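Local coordinates for synaptonemal complex protein 2 (Mus musculus, PDB 5IWZ) that is a major component of the axial and lateral elements of meiotic synaptonemal complexes and is required for chromosome synapsis and for insertion of SYCP3, at residues Q12-I17 against K44-F49; D18-K23 against D54-R59; L99-V104 against L151-P156; G90-I95 against D141-G146. All coordinates share one frame; numbering follows the deposited sequence.

Contact 1 (Q12-I17 against K44-F49); sequences QLEKCI and KCSKQF
Glu-14, in the first turn of helix 13-23, reaches across to the turn that joins strand 43-45 to helix 49-63, at the N-terminal end of the armadillo-repeat-like domain. The receiving element is a type I beta turn, Ser-46 to Phe-49, leading into helix 49-63. Followed outward, the glutamate first runs along an aromatic ring: Glu-14 CB lies 4.1 Å from Phe-49 CD1, and its CG passes the same atom, the two side chains sliding by each other in opposite senses. The first torsion sets CG opposite the backbone N (chi1 -179°), and the extended chain beyond it carries the carboxylate to the turn. There both oxygens are used through their syn lone pairs: Glu-14 OE1 accepts from Ser-46 N at 2.7 Å, and Glu-14 OE2 accepts from Ser-46 OG, also at 2.7 Å. Two bonds to one residue fix the rotation of the carboxylate, and a salt bridge from OE2 to Lys-52 gives the buried group a countercharge. Ser-46 OG in turn receives a weak capping bond from Gln-48 N. The ring of Phe-49 is hemmed in by aliphatic groups, Ile-17 CG1 lying 3.8 Å from Phe-49 CE1 and Leu-13 CD2 lying 3.9 Å from Phe-49 CZ, both side chains crossing it at about a right angle. Cys-45 SG sits over the centre of one face of the Phe-49 ring, 3.9 Å above the plane. At the start of the helix a water spans the two backbones, accepting from Glu-14 N at 3.0 Å and donating to Lys-44 O at 2.6 Å.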
loop_
_atom_site.group_PDB
_atom_site.type_symbol
_atom_site.label_atom_id
_atom_site.label_comp_id
_atom_site.label_asym_id
_atom_site.label_seq_id
_atom_site.Cartn_x
_atom_site.Cartn_y
_atom_site.Cartn_z
ATOM N N GLN A 12 7.753 -20.248 -25.462
ATOM C CA GLN A 12 7.156 -19.395 -26.475
ATOM C C GLN A 12 6.759 -18.030 -25.936
ATOM O O GLN A 12 6.010 -17.312 -26.609
ATOM C CB GLN A 12 5.921 -20.083 -27.054
ATOM C CG GLN A 12 6.201 -21.437 -27.619
ATOM C CD GLN A 12 6.513 -21.362 -29.083
ATOM O OE1 GLN A 12 5.629 -21.540 -29.926
ATOM N NE2 GLN A 12 7.772 -21.083 -29.405
ATOM N N LEU A 13 7.232 -17.668 -24.737
ATOM C CA LEU A 13 6.864 -16.402 -24.109
ATOM C C LEU A 13 6.983 -15.230 -25.069
ATOM O O LEU A 13 6.065 -14.410 -25.173
ATOM C CB LEU A 13 7.729 -16.144 -22.870
ATOM C CG LEU A 13 7.444 -14.826 -22.129
ATOM C CD1 LEU A 13 6.006 -14.767 -21.611
ATOM C CD2 LEU A 13 8.433 -14.571 -20.969
ATOM N N GLU A 14 8.118 -15.115 -25.772
ATOM C CA GLU A 14 8.284 -13.963 -26.653
ATOM C C GLU A 14 7.278 -14.000 -27.797
ATOM O O GLU A 14 6.724 -12.959 -28.179
ATOM C CB GLU A 14 9.715 -13.877 -27.185
ATOM C CG GLU A 14 9.917 -12.669 -28.092
ATOM C CD GLU A 14 11.381 -12.241 -28.255
ATOM O OE1 GLU A 14 12.275 -12.828 -27.610
ATOM O OE2 GLU A 14 11.628 -11.294 -29.035
ATOM N N LYS A 15 6.994 -15.191 -28.335
ATOM C CA LYS A 15 5.983 -15.269 -29.381
ATOM C C LYS A 15 4.605 -14.900 -28.847
ATOM O O LYS A 15 3.820 -14.257 -29.560
ATOM C CB LYS A 15 5.987 -16.658 -30.025
ATOM C CG LYS A 15 7.195 -16.874 -30.938
ATOM C CD LYS A 15 7.591 -18.339 -31.054
ATOM C CE LYS A 15 8.663 -18.532 -32.120
ATOM N NZ LYS A 15 8.143 -19.086 -33.401
ATOM N N CYS A 16 4.310 -15.236 -27.589
ATOM C CA CYS A 16 3.065 -14.762 -26.987
ATOM C C CYS A 16 3.026 -13.242 -26.953
ATOM O O CYS A 16 1.978 -12.635 -27.216
ATOM C CB CYS A 16 2.896 -15.326 -25.571
ATOM S SG CYS A 16 2.801 -17.118 -25.508
ATOM N N ILE A 17 4.156 -12.608 -26.625
ATOM C CA ILE A 17 4.206 -11.148 -26.594
ATOM C C ILE A 17 4.012 -10.584 -27.999
ATOM O O ILE A 17 3.304 -9.580 -28.191
ATOM C CB ILE A 17 5.530 -10.672 -25.952
ATOM C CG1 ILE A 17 5.602 -11.063 -24.460
ATOM C CG2 ILE A 17 5.749 -9.160 -26.173
ATOM C CD1 ILE A 17 4.515 -10.446 -23.580
ATOM N N LYS A 44 14.053 -18.786 -23.932
ATOM C CA LYS A 44 14.939 -18.000 -24.770
ATOM C C LYS A 44 14.219 -16.743 -25.232
ATOM O O LYS A 44 13.123 -16.816 -25.794
ATOM C CB LYS A 44 15.411 -18.819 -25.969
ATOM C CG LYS A 44 16.047 -17.979 -27.054
ATOM C CD LYS A 44 15.552 -18.369 -28.438
ATOM C CE LYS A 44 15.963 -17.329 -29.476
ATOM N NZ LYS A 44 15.229 -16.036 -29.280
ATOM N N CYS A 45 14.836 -15.590 -24.993
ATOM C CA CYS A 45 14.306 -14.314 -25.442
ATOM C C CYS A 45 15.373 -13.536 -26.194
ATOM O O CYS A 45 16.575 -13.709 -25.971
ATOM C CB CYS A 45 13.797 -13.478 -24.271
ATOM S SG CYS A 45 12.376 -14.204 -23.497
ATOM N N SER A 46 14.914 -12.648 -27.062
ATOM C CA SER A 46 15.816 -11.904 -27.919
ATOM C C SER A 46 16.271 -10.608 -27.261
ATOM O O SER A 46 15.781 -10.192 -26.209
ATOM C CB SER A 46 15.147 -11.590 -29.247
ATOM O OG SER A 46 14.246 -10.516 -29.076
ATOM N N LYS A 47 17.226 -9.964 -27.933
ATOM C CA LYS A 47 17.732 -8.658 -27.535
ATOM C C LYS A 47 16.647 -7.588 -27.606
ATOM O O LYS A 47 16.726 -6.574 -26.900
ATOM C CB LYS A 47 18.912 -8.291 -28.446
ATOM C CG LYS A 47 19.828 -7.217 -27.937
ATOM C CD LYS A 47 20.798 -7.758 -26.896
ATOM C CE LYS A 47 21.948 -6.775 -26.651
ATOM N NZ LYS A 47 22.488 -6.920 -25.264
ATOM N N GLN A 48 15.635 -7.792 -28.452
ATOM C CA GLN A 48 14.529 -6.855 -28.620
ATOM C C GLN A 48 13.335 -7.154 -27.710
ATOM O O GLN A 48 12.295 -6.506 -27.853
ATOM C CB GLN A 48 14.058 -6.854 -30.077
ATOM C CG GLN A 48 15.038 -6.229 -31.066
ATOM C CD GLN A 48 16.221 -7.130 -31.383
ATOM O OE1 GLN A 48 16.053 -8.311 -31.694
ATOM N NE2 GLN A 48 17.427 -6.575 -31.305
ATOM N N PHE A 49 13.446 -8.133 -26.809
ATOM C CA PHE A 49 12.327 -8.475 -25.927
ATOM C C PHE A 49 11.882 -7.272 -25.101
ATOM O O PHE A 49 10.685 -6.984 -25.006
ATOM C CB PHE A 49 12.721 -9.641 -25.018
ATOM C CG PHE A 49 11.576 -10.199 -24.184
ATOM C CD1 PHE A 49 10.407 -10.646 -24.788
ATOM C CD2 PHE A 49 11.688 -10.310 -22.806
ATOM C CE1 PHE A 49 9.366 -11.164 -24.031
ATOM C CE2 PHE A 49 10.646 -10.839 -22.049
ATOM C CZ PHE A 49 9.487 -11.267 -22.669
HETATM O O HOH W 1 10.559 -16.898 -25.872
#

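Contact 2 (D18-K23 against D54-R59); sequences DDALRK and DDLICR
Ala-20 and Leu-21 meet Leu-56 and Arg-59 in a helix-to-helix contact, part apolar packing and part side chain to backbone, between helix 13-23 and helix 49-63 near the N terminus of the chain. The short axes approach to 9.9 Å and cross at 55°. On the apolar side, Leu-56 CD2 comes within 3.7 Å of Ala-20 CB, while Leu-56 CB meets Leu-21 CD2 at 3.8 Å. Leu-21 CD2 also lies against the backbone of Leu-56 and 4.1 Å from Asp-55 CB. Packing of helix on helix, here between two that are not consecutive in the chain, is in keeping with the alpha-helical solenoid of the armadillo-repeat-like domain. The polar part belongs to Arg-59. Its side chain leaves the helix with CG trans to the main-chain nitrogen (chi1 176°), and a bend at chi3 turns the guanidinium to meet two carbonyls near its own plane. Arg-59 NH2 donates to Ala-20 O at 2.9 Å, from above the plane of that carbonyl, whereas its NH1 donates to Leu-21 O at 2.9 Å along a lone pair in the carbonyl plane. Leu-56 CD1 lies 3.6 Å above one face of the Arg-59 guanidinium, toward its rim. With a leucine in its place both donors go, and the carbonyls of Ala-20 and Leu-21 would probably be left without their partners from helix 49-63. Phe-26, in the loop after helix 13-23, packs against both Ala-20 and Leu-56, and Ile-72 of helix 66-79 touches Leu-56 as well.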
loop_
_atom_site.group_PDB
_atom_site.type_symbol
_atom_site.label_atom_id
_atom_site.label_comp_id
_atom_site.label_asym_id
_atom_site.label_seq_id
_atom_site.Cartn_x
_atom_site.Cartn_y
_atom_site.Cartn_z
ATOM N N ASP A 18 4.618 -11.232 -29.004
ATOM C CA ASP A 18 4.382 -10.877 -30.404
ATOM C C ASP A 18 2.903 -10.969 -30.769
ATOM O O ASP A 18 2.364 -10.075 -31.436
ATOM C CB ASP A 18 5.183 -11.792 -31.339
ATOM C CG ASP A 18 6.691 -11.544 -31.293
ATOM O OD1 ASP A 18 7.128 -10.416 -30.956
ATOM O OD2 ASP A 18 7.437 -12.499 -31.624
ATOM N N ASP A 19 2.236 -12.064 -30.378
ATOM C CA ASP A 19 0.810 -12.213 -30.701
ATOM C C ASP A 19 -0.019 -11.098 -30.068
ATOM O O ASP A 19 -0.960 -10.586 -30.686
ATOM C CB ASP A 19 0.281 -13.580 -30.231
ATOM C CG ASP A 19 0.715 -14.749 -31.131
ATOM O OD1 ASP A 19 1.051 -14.523 -32.315
ATOM O OD2 ASP A 19 0.693 -15.907 -30.648
ATOM N N ALA A 20 0.298 -10.729 -28.820
ATOM C CA ALA A 20 -0.380 -9.607 -28.178
ATOM C C ALA A 20 -0.128 -8.302 -28.926
ATOM O O ALA A 20 -1.059 -7.516 -29.165
ATOM C CB ALA A 20 0.087 -9.483 -26.720
ATOM N N LEU A 21 1.144 -8.038 -29.263
ATOM C CA LEU A 21 1.498 -6.816 -29.985
ATOM C C LEU A 21 0.860 -6.775 -31.371
ATOM O O LEU A 21 0.190 -5.801 -31.736
ATOM C CB LEU A 21 3.026 -6.706 -30.115
ATOM C CG LEU A 21 3.825 -5.787 -29.200
ATOM C CD1 LEU A 21 5.270 -5.745 -29.681
ATOM C CD2 LEU A 21 3.236 -4.365 -29.140
ATOM N N ARG A 22 1.088 -7.812 -32.174
ATOM C CA ARG A 22 0.725 -7.733 -33.589
ATOM C C ARG A 22 -0.737 -8.084 -33.848
ATOM O O ARG A 22 -1.368 -7.495 -34.733
ATOM C CB ARG A 22 1.639 -8.642 -34.403
ATOM C CG ARG A 22 3.121 -8.274 -34.291
ATOM C CD ARG A 22 3.960 -8.858 -35.432
ATOM N NE ARG A 22 4.397 -7.815 -36.356
ATOM C CZ ARG A 22 5.540 -7.162 -36.234
ATOM N NH1 ARG A 22 6.358 -7.457 -35.235
ATOM N NH2 ARG A 22 5.863 -6.217 -37.102
ATOM N N LYS A 23 -1.304 -9.018 -33.093
ATOM C CA LYS A 23 -2.668 -9.448 -33.349
ATOM C C LYS A 23 -3.669 -8.935 -32.322
ATOM O O LYS A 23 -4.867 -9.142 -32.504
ATOM C CB LYS A 23 -2.708 -10.972 -33.427
ATOM C CG LYS A 23 -1.862 -11.507 -34.579
ATOM C CD LYS A 23 -1.791 -13.028 -34.568
ATOM C CE LYS A 23 -1.623 -13.597 -35.995
ATOM N NZ LYS A 23 -0.421 -13.096 -36.704
ATOM N N ASP A 54 8.059 -2.880 -23.697
ATOM C CA ASP A 54 7.808 -1.451 -23.546
ATOM C C ASP A 54 6.703 -0.995 -24.486
ATOM O O ASP A 54 5.785 -0.267 -24.080
ATOM C CB ASP A 54 9.097 -0.672 -23.801
ATOM C CG ASP A 54 8.931 0.823 -23.600
ATOM O OD1 ASP A 54 9.382 1.586 -24.472
ATOM O OD2 ASP A 54 8.373 1.244 -22.566
ATOM N N ASP A 55 6.776 -1.425 -25.750
ATOM C CA ASP A 55 5.757 -1.066 -26.731
ATOM C C ASP A 55 4.378 -1.542 -26.289
ATOM O O ASP A 55 3.402 -0.790 -26.337
ATOM C CB ASP A 55 6.112 -1.664 -28.099
ATOM C CG ASP A 55 7.296 -0.960 -28.775
ATOM O OD1 ASP A 55 7.931 -0.078 -28.148
ATOM O OD2 ASP A 55 7.605 -1.309 -29.941
ATOM N N LEU A 56 4.278 -2.800 -25.874
ATOM C CA LEU A 56 2.976 -3.362 -25.528
ATOM C C LEU A 56 2.397 -2.704 -24.271
ATOM O O LEU A 56 1.222 -2.319 -24.248
ATOM C CB LEU A 56 3.124 -4.876 -25.372
ATOM C CG LEU A 56 1.873 -5.674 -25.005
ATOM C CD1 LEU A 56 0.998 -5.535 -26.233
ATOM C CD2 LEU A 56 2.240 -7.157 -24.759
ATOM N N ILE A 57 3.216 -2.506 -23.229
ATOM C CA ILE A 57 2.687 -1.932 -21.987
ATOM C C ILE A 57 2.232 -0.486 -22.188
ATOM O O ILE A 57 1.153 -0.093 -21.722
ATOM C CB ILE A 57 3.729 -2.058 -20.868
ATOM C CG1 ILE A 57 3.802 -3.510 -20.380
ATOM C CG2 ILE A 57 3.402 -1.111 -19.731
ATOM C CD1 ILE A 57 5.029 -3.783 -19.522
ATOM N N CYS A 58 3.026 0.321 -22.909
ATOM C CA CYS A 58 2.636 1.706 -23.170
ATOM C C CYS A 58 1.351 1.777 -23.993
ATOM O O CYS A 58 0.488 2.630 -23.746
ATOM C CB CYS A 58 3.776 2.444 -23.885
ATOM S SG CYS A 58 5.234 2.756 -22.839
ATOM N N ARG A 59 1.207 0.898 -24.982
ATOM C CA ARG A 59 -0.029 0.889 -25.763
ATOM C C ARG A 59 -1.238 0.564 -24.898
ATOM O O ARG A 59 -2.258 1.260 -24.951
ATOM C CB ARG A 59 0.062 -0.115 -26.898
ATOM C CG ARG A 59 -1.230 -0.220 -27.673
ATOM C CD ARG A 59 -1.140 -1.343 -28.679
ATOM N NE ARG A 59 -1.652 -2.615 -28.174
ATOM C CZ ARG A 59 -1.387 -3.783 -28.758
ATOM N NH1 ARG A 59 -0.610 -3.804 -29.834
ATOM N NH2 ARG A 59 -1.881 -4.920 -28.273
#

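Contact 3 (L99-V104 against L151-P156); sequences LVQKMV and LESFIP
The ring of Phe-154 is the one aromatic group here, and its far end rests against helix 99-108. Met-103 O stands at the ring edge, near its plane, 3.6 Å from Phe-154 CZ; Val-104 CG2 comes in obliquely, 3.6 Å from Phe-154 CE2. Val-100 O is also oblique to the ring but farther off, 4.2 Å from Phe-154 CE2. Met-103 CB adds a looser touch at 4.2 Å from Phe-154 CZ. Beside the ring, Val-104 CG2 also meets Ser-153 CB at 3.6 Å, so a single methyl is shared by two neighbouring residues of helix 144-163. The two segments run nearly parallel, their axes 13° apart and 10.2 Å at closest approach, in the stacked helices of the armadillo-repeat-like domain. Ser-153 turns its hydroxyl back onto its own helix, where OG bonds to Gln-149 O. Leu-132 and Ile-139 of helix 123-141 touch Met-103, and Leu-136 touches Phe-154, placing that helix alongside both. With the serine hydroxyl engaged within its own helix, the contact rests on van der Waals packing of aliphatic and aromatic carbon, and the ring edge probably offers a weakly polar C-H to the carbonyl of Met-103.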
loop_
_atom_site.group_PDB
_atom_site.type_symbol
_atom_site.label_atom_id
_atom_site.label_comp_id
_atom_site.label_asym_id
_atom_site.label_seq_id
_atom_site.Cartn_x
_atom_site.Cartn_y
_atom_site.Cartn_z
ATOM N N LEU A 99 15.877 -1.456 -18.117
ATOM C CA LEU A 99 14.530 -1.867 -17.701
ATOM C C LEU A 99 13.969 -0.963 -16.606
ATOM O O LEU A 99 12.776 -0.626 -16.620
ATOM C CB LEU A 99 14.549 -3.321 -17.231
ATOM C CG LEU A 99 13.346 -3.833 -16.421
ATOM C CD1 LEU A 99 12.035 -3.739 -17.220
ATOM C CD2 LEU A 99 13.607 -5.261 -15.957
ATOM N N VAL A 100 14.808 -0.550 -15.655
ATOM C CA VAL A 100 14.317 0.270 -14.551
ATOM C C VAL A 100 13.743 1.591 -15.067
ATOM O O VAL A 100 12.703 2.061 -14.583
ATOM C CB VAL A 100 15.432 0.492 -13.509
ATOM C CG1 VAL A 100 14.955 1.431 -12.405
ATOM C CG2 VAL A 100 15.870 -0.837 -12.908
ATOM N N GLN A 101 14.393 2.200 -16.070
ATOM C CA GLN A 101 13.882 3.447 -16.642
ATOM C C GLN A 101 12.625 3.212 -17.474
ATOM O O GLN A 101 11.739 4.074 -17.507
ATOM C CB GLN A 101 14.953 4.138 -17.486
ATOM C CG GLN A 101 15.986 4.906 -16.664
ATOM C CD GLN A 101 16.954 3.985 -15.932
ATOM O OE1 GLN A 101 17.536 3.074 -16.532
ATOM N NE2 GLN A 101 17.119 4.208 -14.626
ATOM N N LYS A 102 12.514 2.066 -18.150
ATOM C CA LYS A 102 11.216 1.722 -18.729
ATOM C C LYS A 102 10.140 1.639 -17.648
ATOM O O LYS A 102 9.027 2.140 -17.833
ATOM C CB LYS A 102 11.294 0.417 -19.514
ATOM C CG LYS A 102 11.465 0.619 -21.018
ATOM C CD LYS A 102 12.849 1.073 -21.381
ATOM C CE LYS A 102 13.034 1.176 -22.898
ATOM N NZ LYS A 102 12.275 2.323 -23.481
ATOM N N MET A 103 10.453 1.041 -16.502
ATOM C CA MET A 103 9.430 0.945 -15.460
ATOM C C MET A 103 9.064 2.314 -14.895
ATOM O O MET A 103 7.905 2.528 -14.525
ATOM C CB MET A 103 9.893 0.007 -14.357
ATOM C CG MET A 103 10.176 -1.355 -14.939
ATOM S SD MET A 103 9.666 -2.708 -13.895
ATOM C CE MET A 103 8.163 -2.080 -13.175
ATOM N N VAL A 104 10.024 3.249 -14.826
ATOM C CA VAL A 104 9.689 4.627 -14.455
ATOM C C VAL A 104 8.702 5.209 -15.455
ATOM O O VAL A 104 7.678 5.812 -15.088
ATOM C CB VAL A 104 10.964 5.483 -14.358
ATOM C CG1 VAL A 104 10.616 6.980 -14.249
ATOM C CG2 VAL A 104 11.794 5.031 -13.170
ATOM N N LEU A 151 16.014 2.161 -6.122
ATOM C CA LEU A 151 16.037 3.138 -5.035
ATOM C C LEU A 151 16.106 4.557 -5.579
ATOM O O LEU A 151 15.343 5.440 -5.157
ATOM C CB LEU A 151 17.245 2.886 -4.117
ATOM C CG LEU A 151 17.252 2.159 -2.766
ATOM C CD1 LEU A 151 15.881 1.988 -2.136
ATOM C CD2 LEU A 151 17.987 0.826 -2.851
ATOM N N GLU A 152 17.022 4.791 -6.523
ATOM C CA GLU A 152 17.293 6.148 -6.995
ATOM C C GLU A 152 16.105 6.728 -7.750
ATOM O O GLU A 152 15.791 7.918 -7.617
ATOM C CB GLU A 152 18.541 6.158 -7.891
ATOM C CG GLU A 152 19.839 5.973 -7.143
ATOM C CD GLU A 152 20.010 7.024 -6.073
ATOM O OE1 GLU A 152 19.819 8.217 -6.393
ATOM O OE2 GLU A 152 20.306 6.665 -4.910
ATOM N N SER A 153 15.448 5.904 -8.554
ATOM C CA SER A 153 14.354 6.368 -9.400
ATOM C C SER A 153 13.019 6.417 -8.670
ATOM O O SER A 153 12.239 7.350 -8.884
ATOM C CB SER A 153 14.239 5.463 -10.623
ATOM O OG SER A 153 15.472 5.455 -11.326
ATOM N N PHE A 154 12.721 5.431 -7.819
ATOM C CA PHE A 154 11.356 5.256 -7.325
ATOM C C PHE A 154 11.100 5.805 -5.924
ATOM O O PHE A 154 9.948 6.127 -5.634
ATOM C CB PHE A 154 10.945 3.779 -7.380
ATOM C CG PHE A 154 10.361 3.385 -8.710
ATOM C CD1 PHE A 154 9.027 3.641 -8.990
ATOM C CD2 PHE A 154 11.148 2.798 -9.689
ATOM C CE1 PHE A 154 8.480 3.295 -10.212
ATOM C CE2 PHE A 154 10.605 2.446 -10.924
ATOM C CZ PHE A 154 9.272 2.691 -11.181
ATOM N N ILE A 155 12.122 5.973 -5.060
ATOM C CA ILE A 155 11.898 6.670 -3.789
ATOM C C ILE A 155 11.277 8.053 -3.996
ATOM O O ILE A 155 10.289 8.363 -3.324
ATOM C CB ILE A 155 13.197 6.718 -2.960
ATOM C CG1 ILE A 155 13.661 5.319 -2.576
ATOM C CG2 ILE A 155 13.005 7.577 -1.723
ATOM C CD1 ILE A 155 12.675 4.568 -1.775
ATOM N N PRO A 156 11.793 8.911 -4.899
ATOM C CA PRO A 156 11.098 10.198 -5.121
ATOM C C PRO A 156 9.706 10.049 -5.715
ATOM O O PRO A 156 8.810 10.830 -5.365
ATOM C CB PRO A 156 12.044 10.959 -6.072
ATOM C CG PRO A 156 13.008 9.961 -6.577
ATOM C CD PRO A 156 13.116 8.886 -5.552
#

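Contact 4 (G90-I95 against D141-G146); sequences GLQTMI and DISDEG
The first turns of helix 90-97 lie against the bend between helix 123-141 and helix 144-163, with the closest backbone approach at Ile-95 and Gly-146, whose CA atoms are 6.4 Å apart. Ile-142, in that bend, puts its branches on two residues of the facing helix: Ile-142 CG1 meets Leu-91 CD2 at 3.8 Å, and its CG2 meets Ile-95 CD1 at 3.6 Å. Ile-95 CD1 also reaches over Gly-146, 4.1 Å from its CA, where a side-chain carbon on the glycine would come too close. Next to this apolar patch, Ser-143 is the N-cap of helix 144-163. Ser-143 OG, held between the backbone N and the carbonyl carbon (chi1 70°), accepts from Gly-146 N at 3.1 Å and donates to Gln-92 OE1 at 2.6 Å, approaching 23° from the amide's carbonyl plane. Were Ser-143 an alanine, the hydroxyl would be gone; Gly-146 N is then likely to lack its cap and Gln-92 OE1 this donor. Leu-91 and Ile-95 continue onto Val-138 and Ile-139 of helix 123-141, so the contact joins three helices of the armadillo-repeat-like domain. Because one hydroxyl both caps its own helix and gives its proton to the glutamine, the start of helix 144-163 is tied to helix 90-97 by a directed polar link beside the aliphatic packing.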
loop_
_atom_site.group_PDB
_atom_site.type_symbol
_atom_site.label_atom_id
_atom_site.label_comp_id
_atom_site.label_asym_id
_atom_site.label_seq_id
_atom_site.Cartn_x
_atom_site.Cartn_y
_atom_site.Cartn_z
ATOM N N GLY A 90 18.488 -13.249 -18.219
ATOM C CA GLY A 90 17.577 -12.348 -18.906
ATOM C C GLY A 90 17.266 -11.098 -18.105
ATOM O O GLY A 90 17.240 -9.994 -18.652
ATOM N N LEU A 91 17.018 -11.245 -16.802
ATOM C CA LEU A 91 16.661 -10.066 -16.026
ATOM C C LEU A 91 17.825 -9.084 -15.981
ATOM O O LEU A 91 17.632 -7.873 -16.145
ATOM C CB LEU A 91 16.206 -10.468 -14.618
ATOM C CG LEU A 91 15.497 -9.384 -13.804
ATOM C CD1 LEU A 91 14.331 -8.798 -14.584
ATOM C CD2 LEU A 91 15.019 -9.914 -12.461
ATOM N N GLN A 92 19.047 -9.595 -15.816
ATOM C CA GLN A 92 20.205 -8.710 -15.723
ATOM C C GLN A 92 20.505 -8.040 -17.055
ATOM O O GLN A 92 20.934 -6.879 -17.089
ATOM C CB GLN A 92 21.424 -9.480 -15.222
ATOM C CG GLN A 92 21.693 -9.265 -13.747
ATOM C CD GLN A 92 22.006 -7.806 -13.417
ATOM O OE1 GLN A 92 21.477 -7.246 -12.455
ATOM N NE2 GLN A 92 22.870 -7.189 -14.217
ATOM N N THR A 93 20.281 -8.748 -18.161
ATOM C CA THR A 93 20.421 -8.124 -19.473
ATOM C C THR A 93 19.400 -7.011 -19.674
ATOM O O THR A 93 19.717 -5.957 -20.238
ATOM C CB THR A 93 20.281 -9.174 -20.570
ATOM O OG1 THR A 93 21.195 -10.242 -20.308
ATOM C CG2 THR A 93 20.595 -8.561 -21.924
ATOM N N MET A 94 18.162 -7.223 -19.236
ATOM C CA MET A 94 17.169 -6.167 -19.392
ATOM C C MET A 94 17.490 -4.983 -18.492
ATOM O O MET A 94 17.278 -3.829 -18.886
ATOM C CB MET A 94 15.762 -6.713 -19.125
ATOM C CG MET A 94 15.280 -7.600 -20.264
ATOM S SD MET A 94 13.515 -8.013 -20.191
ATOM C CE MET A 94 13.475 -9.085 -18.770
ATOM N N ILE A 95 18.009 -5.244 -17.288
ATOM C CA ILE A 95 18.474 -4.157 -16.430
ATOM C C ILE A 95 19.563 -3.371 -17.136
ATOM O O ILE A 95 19.539 -2.135 -17.155
ATOM C CB ILE A 95 18.965 -4.695 -15.074
ATOM C CG1 ILE A 95 17.801 -5.193 -14.238
ATOM C CG2 ILE A 95 19.714 -3.626 -14.310
ATOM C CD1 ILE A 95 18.267 -6.002 -13.071
ATOM N N ASP A 141 15.662 -7.114 -5.902
ATOM C CA ASP A 141 16.296 -8.229 -5.205
ATOM C C ASP A 141 17.289 -9.008 -6.055
ATOM O O ASP A 141 17.966 -9.889 -5.521
ATOM C CB ASP A 141 15.236 -9.207 -4.683
ATOM C CG ASP A 141 14.348 -8.592 -3.628
ATOM O OD1 ASP A 141 13.130 -8.863 -3.645
ATOM O OD2 ASP A 141 14.864 -7.837 -2.778
ATOM N N ILE A 142 17.405 -8.722 -7.354
ATOM C CA ILE A 142 18.206 -9.586 -8.217
ATOM C C ILE A 142 19.677 -9.190 -8.315
ATOM O O ILE A 142 20.489 -9.999 -8.795
ATOM C CB ILE A 142 17.606 -9.640 -9.633
ATOM C CG1 ILE A 142 18.065 -10.911 -10.341
ATOM C CG2 ILE A 142 18.001 -8.401 -10.416
ATOM C CD1 ILE A 142 17.932 -12.151 -9.473
ATOM N N SER A 143 20.053 -7.988 -7.880
ATOM C CA SER A 143 21.447 -7.559 -7.960
ATOM C C SER A 143 21.595 -6.229 -7.239
ATOM O O SER A 143 20.613 -5.618 -6.811
ATOM C CB SER A 143 21.913 -7.412 -9.400
ATOM O OG SER A 143 21.283 -6.294 -10.005
ATOM N N ASP A 144 22.846 -5.779 -7.125
ATOM C CA ASP A 144 23.094 -4.459 -6.557
ATOM C C ASP A 144 22.705 -3.361 -7.535
ATOM O O ASP A 144 22.170 -2.324 -7.127
ATOM C CB ASP A 144 24.561 -4.327 -6.159
ATOM C CG ASP A 144 24.965 -5.327 -5.097
ATOM O OD1 ASP A 144 24.142 -5.588 -4.190
ATOM O OD2 ASP A 144 26.100 -5.853 -5.174
ATOM N N GLU A 145 22.951 -3.579 -8.831
ATOM C CA GLU A 145 22.640 -2.565 -9.835
ATOM C C GLU A 145 21.139 -2.307 -9.915
ATOM O O GLU A 145 20.691 -1.156 -9.825
ATOM C CB GLU A 145 23.180 -2.988 -11.205
ATOM C CG GLU A 145 22.841 -2.011 -12.320
ATOM C CD GLU A 145 23.501 -0.650 -12.142
ATOM O OE1 GLU A 145 24.574 -0.434 -12.746
ATOM O OE2 GLU A 145 22.953 0.204 -11.400
ATOM N N GLY A 146 20.348 -3.370 -10.094
ATOM C CA GLY A 146 18.899 -3.214 -10.100
ATOM C C GLY A 146 18.399 -2.544 -8.840
ATOM O O GLY A 146 17.524 -1.683 -8.889
#

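In the fold
From the N terminus, helix 13-23 is used twice. Contact 1 brings its start to the end of strand 43-45 and the turn after it, and contact 2 brings its second half to helix 49-63; the two loops cross, and Ile-17 packs on Leu-56 between them. Both close before the next pair opens. Contacts 4 and 3 cross in the same way, joining successive helices 90-97 and 99-108 to the start and middle of helix 144-163. The pairs are tied together: Phe-49 of contact 1 packs on Met-94 of contact 4, and Asp-54 of contact 2 forms a salt bridge with Lys-102 of contact 3. All four lie in the armadillo-repeat-like domain of this N-terminal part of the protein.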